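Local coordinates for surface glycan binding protein B (Bacteroides ovatus, PDB 6E57) that binds mixed-linkage beta-glucan and probably helps its bacterium capture this cereal polysaccharide at the cell surface, at residues R98-E110 and T119-A131. Residues are numbered along the deposited sequence; the frame is centred on the assembly and turned at random.
With EDO (1,2-ethanediol), chain H.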
loop_
_atom_site.group_PDB
_atom_site.type_symbol
_atom_site.label_atom_id
_atom_site.label_comp_id
_atom_site.label_asym_id
_atom_site.label_seq_id
_atom_site.Cartn_x
_atom_site.Cartn_y
_atom_site.Cartn_z
ATOM N N ARG A 98 -2.086 31.001 3.017
ATOM C CA ARG A 98 -1.164 30.200 3.810
ATOM C C ARG A 98 -0.116 29.538 2.907
ATOM O O ARG A 98 -0.449 28.871 1.930
ATOM C CB ARG A 98 -1.934 29.149 4.612
ATOM C CG ARG A 98 -1.052 28.357 5.565
ATOM C CD ARG A 98 -1.814 27.712 6.705
ATOM N NE ARG A 98 -0.927 27.448 7.829
ATOM C CZ ARG A 98 -0.529 28.365 8.704
ATOM N NH1 ARG A 98 -0.928 29.621 8.577
ATOM N NH2 ARG A 98 0.243 28.020 9.719
ATOM N N SER A 99 1.157 29.743 3.262
ATOM C CA SER A 99 2.289 29.022 2.703
ATOM C C SER A 99 2.477 27.708 3.475
ATOM O O SER A 99 2.643 27.723 4.692
ATOM C CB SER A 99 3.532 29.875 2.750
ATOM O OG SER A 99 4.541 29.355 1.898
ATOM N N LEU A 100 2.430 26.580 2.753
ATOM C CA LEU A 100 2.556 25.243 3.332
ATOM C C LEU A 100 3.770 24.542 2.717
ATOM O O LEU A 100 4.095 24.753 1.545
ATOM C CB LEU A 100 1.281 24.444 3.042
ATOM C CG LEU A 100 -0.009 24.968 3.676
ATOM C CD1 LEU A 100 -1.226 24.304 3.048
ATOM C CD2 LEU A 100 -0.010 24.756 5.183
ATOM N N LYS A 101 4.419 23.688 3.514
ATOM C CA LYS A 101 5.466 22.799 3.023
ATOM C C LYS A 101 4.802 21.701 2.182
ATOM O O LYS A 101 3.595 21.482 2.290
ATOM C CB LYS A 101 6.265 22.215 4.193
ATOM C CG LYS A 101 6.794 23.237 5.192
ATOM C CD LYS A 101 7.915 22.714 6.068
ATOM C CE LYS A 101 7.789 23.121 7.523
ATOM N NZ LYS A 101 7.743 24.594 7.688
ATOM N N ALA A 102 5.585 21.024 1.339
ATOM C CA ALA A 102 5.060 19.920 0.528
ATOM C C ALA A 102 4.326 18.923 1.435
ATOM O O ALA A 102 4.719 18.712 2.588
ATOM C CB ALA A 102 6.171 19.243 -0.235
ATOM N N GLY A 103 3.247 18.332 0.904
ATOM C CA GLY A 103 2.503 17.277 1.586
ATOM C C GLY A 103 1.019 17.310 1.261
ATOM O O GLY A 103 0.568 18.100 0.424
ATOM N N THR A 104 0.272 16.425 1.929
ATOM C CA THR A 104 -1.180 16.350 1.848
ATOM C C THR A 104 -1.744 16.691 3.231
ATOM O O THR A 104 -1.302 16.136 4.231
ATOM C CB THR A 104 -1.625 14.975 1.335
ATOM O OG1 THR A 104 -1.201 14.884 -0.025
ATOM C CG2 THR A 104 -3.118 14.748 1.423
ATOM N N TYR A 105 -2.713 17.611 3.264
ATOM C CA TYR A 105 -3.217 18.202 4.498
ATOM C C TYR A 105 -4.741 18.070 4.562
ATOM O O TYR A 105 -5.422 18.186 3.545
ATOM C CB TYR A 105 -2.852 19.687 4.568
ATOM C CG TYR A 105 -1.374 19.973 4.589
ATOM C CD1 TYR A 105 -0.648 20.072 3.413
ATOM C CD2 TYR A 105 -0.700 20.145 5.787
ATOM C CE1 TYR A 105 0.713 20.333 3.428
ATOM C CE2 TYR A 105 0.658 20.407 5.819
ATOM C CZ TYR A 105 1.368 20.502 4.636
ATOM O OH TYR A 105 2.707 20.764 4.672
ATOM N N ASN A 106 -5.257 17.857 5.776
ATOM C CA ASN A 106 -6.682 17.950 6.044
ATOM C C ASN A 106 -7.029 19.421 6.308
ATOM O O ASN A 106 -6.414 20.056 7.165
ATOM C CB ASN A 106 -7.099 17.050 7.210
ATOM C CG ASN A 106 -8.576 17.157 7.523
ATOM O OD1 ASN A 106 -9.025 18.144 8.106
ATOM N ND2 ASN A 106 -9.336 16.148 7.133
ATOM N N LEU A 107 -8.008 19.947 5.562
ATOM C CA LEU A 107 -8.513 21.313 5.732
ATOM C C LEU A 107 -9.979 21.253 6.167
ATOM O O LEU A 107 -10.792 20.638 5.482
ATOM C CB LEU A 107 -8.370 22.078 4.412
ATOM C CG LEU A 107 -8.978 23.482 4.395
ATOM C CD1 LEU A 107 -8.322 24.373 5.442
ATOM C CD2 LEU A 107 -8.864 24.111 3.013
ATOM N N LYS A 108 -10.295 21.889 7.301
ATOM C CA LYS A 108 -11.673 22.092 7.752
ATOM C C LYS A 108 -11.992 23.589 7.692
ATOM O O LYS A 108 -11.192 24.413 8.133
ATOM C CB LYS A 108 -11.887 21.562 9.173
ATOM C CG LYS A 108 -12.008 20.048 9.293
ATOM C CD LYS A 108 -12.125 19.555 10.725
ATOM C CE LYS A 108 -11.916 18.061 10.867
ATOM N NZ LYS A 108 -10.494 17.677 10.686
ATOM N N ILE A 109 -13.165 23.910 7.133
ATOM C CA ILE A 109 -13.708 25.266 7.079
ATOM C C ILE A 109 -14.980 25.298 7.932
ATOM O O ILE A 109 -16.021 24.805 7.509
ATOM C CB ILE A 109 -13.990 25.693 5.623
ATOM C CG1 ILE A 109 -12.753 25.534 4.734
ATOM C CG2 ILE A 109 -14.545 27.110 5.574
ATOM C CD1 ILE A 109 -13.034 25.671 3.254
ATOM N N GLU A 110 -14.875 25.873 9.134
ATOM C CA GLU A 110 -15.994 25.957 10.067
ATOM C C GLU A 110 -16.538 27.388 10.076
ATOM O O GLU A 110 -15.829 28.321 10.436
ATOM C CB GLU A 110 -15.559 25.512 11.463
ATOM C CG GLU A 110 -15.212 24.035 11.532
ATOM C CD GLU A 110 -15.161 23.441 12.929
ATOM O OE1 GLU A 110 -15.625 24.108 13.884
ATOM O OE2 GLU A 110 -14.657 22.306 13.059
ATOM N N THR A 119 -22.231 25.721 9.617
ATOM C CA THR A 119 -22.068 24.817 8.473
ATOM C C THR A 119 -20.565 24.543 8.299
ATOM O O THR A 119 -19.729 25.288 8.820
ATOM C CB THR A 119 -22.755 25.384 7.221
ATOM O OG1 THR A 119 -22.864 24.348 6.244
ATOM C CG2 THR A 119 -22.031 26.571 6.623
ATOM N N SER A 120 -20.233 23.474 7.564
ATOM C CA SER A 120 -18.893 22.889 7.595
ATOM C C SER A 120 -18.510 22.309 6.225
ATOM O O SER A 120 -19.356 21.786 5.510
ATOM C CB SER A 120 -18.824 21.836 8.671
ATOM O OG SER A 120 -17.554 21.837 9.300
ATOM N N ARG A 121 -17.219 22.415 5.885
ATOM C CA ARG A 121 -16.614 21.742 4.731
ATOM C C ARG A 121 -15.287 21.116 5.178
ATOM O O ARG A 121 -14.539 21.733 5.936
ATOM C CB ARG A 121 -16.367 22.718 3.575
ATOM C CG ARG A 121 -17.618 23.382 3.013
ATOM C CD ARG A 121 -18.566 22.434 2.294
ATOM N NE ARG A 121 -19.614 23.150 1.571
ATOM C CZ ARG A 121 -20.640 23.782 2.142
ATOM N NH1 ARG A 121 -20.816 23.721 3.452
ATOM N NH2 ARG A 121 -21.485 24.481 1.404
ATOM N N GLU A 122 -15.012 19.892 4.710
ATOM C CA GLU A 122 -13.765 19.189 5.003
ATOM C C GLU A 122 -13.219 18.583 3.705
ATOM O O GLU A 122 -13.931 17.878 3.002
ATOM C CB GLU A 122 -13.989 18.108 6.063
ATOM C CG GLU A 122 -12.697 17.525 6.617
ATOM C CD GLU A 122 -12.848 16.282 7.480
ATOM O OE1 GLU A 122 -11.830 15.593 7.701
ATOM O OE2 GLU A 122 -13.977 15.998 7.926
ATOM N N GLY A 123 -11.948 18.866 3.403
ATOM C CA GLY A 123 -11.293 18.369 2.196
ATOM C C GLY A 123 -9.790 18.240 2.372
ATOM O O GLY A 123 -9.248 18.524 3.441
ATOM N N LEU A 124 -9.120 17.796 1.303
ATOM C CA LEU A 124 -7.677 17.641 1.277
ATOM C C LEU A 124 -7.055 18.830 0.535
ATOM O O LEU A 124 -7.651 19.365 -0.403
ATOM C CB LEU A 124 -7.325 16.320 0.586
ATOM C CG LEU A 124 -7.810 15.049 1.282
ATOM C CD1 LEU A 124 -7.475 13.821 0.449
ATOM C CD2 LEU A 124 -7.220 14.922 2.681
ATOM N N VAL A 125 -5.863 19.236 0.988
ATOM C CA VAL A 125 -5.016 20.206 0.302
ATOM C C VAL A 125 -3.704 19.499 -0.058
ATOM O O VAL A 125 -2.957 19.076 0.826
ATOM C CB VAL A 125 -4.770 21.457 1.168
ATOM C CG1 VAL A 125 -3.668 22.340 0.601
ATOM C CG2 VAL A 125 -6.048 22.259 1.369
ATOM N N VAL A 126 -3.447 19.362 -1.362
ATOM C CA VAL A 126 -2.248 18.708 -1.856
ATOM C C VAL A 126 -1.244 19.795 -2.255
ATOM O O VAL A 126 -1.557 20.681 -3.053
ATOM C CB VAL A 126 -2.567 17.752 -3.023
ATOM C CG1 VAL A 126 -1.324 17.030 -3.527
ATOM C CG2 VAL A 126 -3.644 16.749 -2.640
ATOM N N VAL A 127 -0.044 19.712 -1.671
ATOM C CA VAL A 127 1.045 20.654 -1.907
ATOM C C VAL A 127 2.226 19.873 -2.499
ATOM O O VAL A 127 2.866 19.083 -1.804
ATOM C CB VAL A 127 1.429 21.391 -0.610
ATOM C CG1 VAL A 127 2.455 22.483 -0.861
ATOM C CG2 VAL A 127 0.204 21.960 0.093
ATOM N N ASN A 128 2.490 20.094 -3.792
ATOM C CA ASN A 128 3.499 19.346 -4.547
ATOM C C ASN A 128 4.866 20.002 -4.374
ATOM O O ASN A 128 4.969 21.226 -4.327
ATOM C CB ASN A 128 3.147 19.261 -6.033
ATOM C CG ASN A 128 1.767 18.691 -6.271
ATOM O OD1 ASN A 128 1.491 17.547 -5.914
ATOM N ND2 ASN A 128 0.893 19.482 -6.869
ATOM N N PRO A 129 5.959 19.212 -4.296
ATOM C CA PRO A 129 7.306 19.776 -4.210
ATOM C C PRO A 129 7.787 20.274 -5.581
ATOM O O PRO A 129 7.180 19.948 -6.598
ATOM C CB PRO A 129 8.138 18.584 -3.720
ATOM C CG PRO A 129 7.433 17.375 -4.305
ATOM C CD PRO A 129 5.963 17.741 -4.307
ATOM N N LEU A 130 8.863 21.065 -5.587
ATOM C CA LEU A 130 9.560 21.409 -6.821
ATOM C C LEU A 130 10.478 20.245 -7.216
ATOM O O LEU A 130 10.807 19.387 -6.392
ATOM C CB LEU A 130 10.348 22.706 -6.618
ATOM C CG LEU A 130 9.503 23.941 -6.298
ATOM C CD1 LEU A 130 10.358 25.200 -6.291
ATOM C CD2 LEU A 130 8.351 24.087 -7.283
ATOM N N ALA A 131 10.880 20.229 -8.491
ATOM C CA ALA A 131 11.669 19.142 -9.068
ATOM C C ALA A 131 12.956 18.919 -8.260
ATOM O O ALA A 131 13.330 17.773 -7.991
ATOM C CB ALA A 131 11.971 19.449 -10.514
HETATM C C1 EDO H . -25.390 23.936 3.808
HETATM O O1 EDO H . -26.694 24.527 3.782
HETATM C C2 EDO H . -24.355 24.973 3.380
HETATM O O2 EDO H . -24.625 25.422 2.046
#
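Val127 and Val125 are the bumps of strand 119-128, and the residues of 98-110 form the hollows that take them. Val127 CG2 nestles between the Tyr105 ring, 3.7 Å from CE1, and CB and CD1 of Leu100, while its CG1 lies over the carbonyl oxygens of Leu100 and Lys101. Gly103, directly opposite Val127, puts no side chain beside it, and the larger neighbours close round the valine instead. Val125 is straddled: CG1 meets Leu100 CD1 at 4.0 Å, and CG2 meets Leu107 CD2 at 3.7 Å. Leu107 in turn is paired with Gly123, and its CG, swung anti to the backbone N (chi1 174°), carries CD2 to Val125 CG2, with CB also beside that methyl. The Tyr105 ring has Leu100 CD1 off-centre over one face and Val125 O at its edge; its OH bonds Lys101 O at 2.6 Å, joining the ring to the turn before the strand. Farther along this face, Ile109 rests on Trp79 and Leu67. The reverse face is more polar. Here Glu122 stretches out, CG anti to N (chi1 -169°), and lies alongside Lys108, their CG atoms 3.7 Å apart. Its OE1 accepts Asn106 ND2 at 2.6 Å through the anti lone pair, in the amide plane although carboxylate and amide are turned 60° apart. Lys108 curls at its end to give NZ to Asn106 OD1, and a long salt bridge to Glu122 OE1 completes the triangle. Paired backbone bonds link Gly103 with Val127, Tyr105 with Val125, Leu107 with Gly123 and Ile109 with Arg121. This is an antiparallel beta hairpin at the centre of a five-stranded mixed sheet, whose apolar face packs against strand 63-70 in a beta-sandwich arrangement, well away from the glycan pocket.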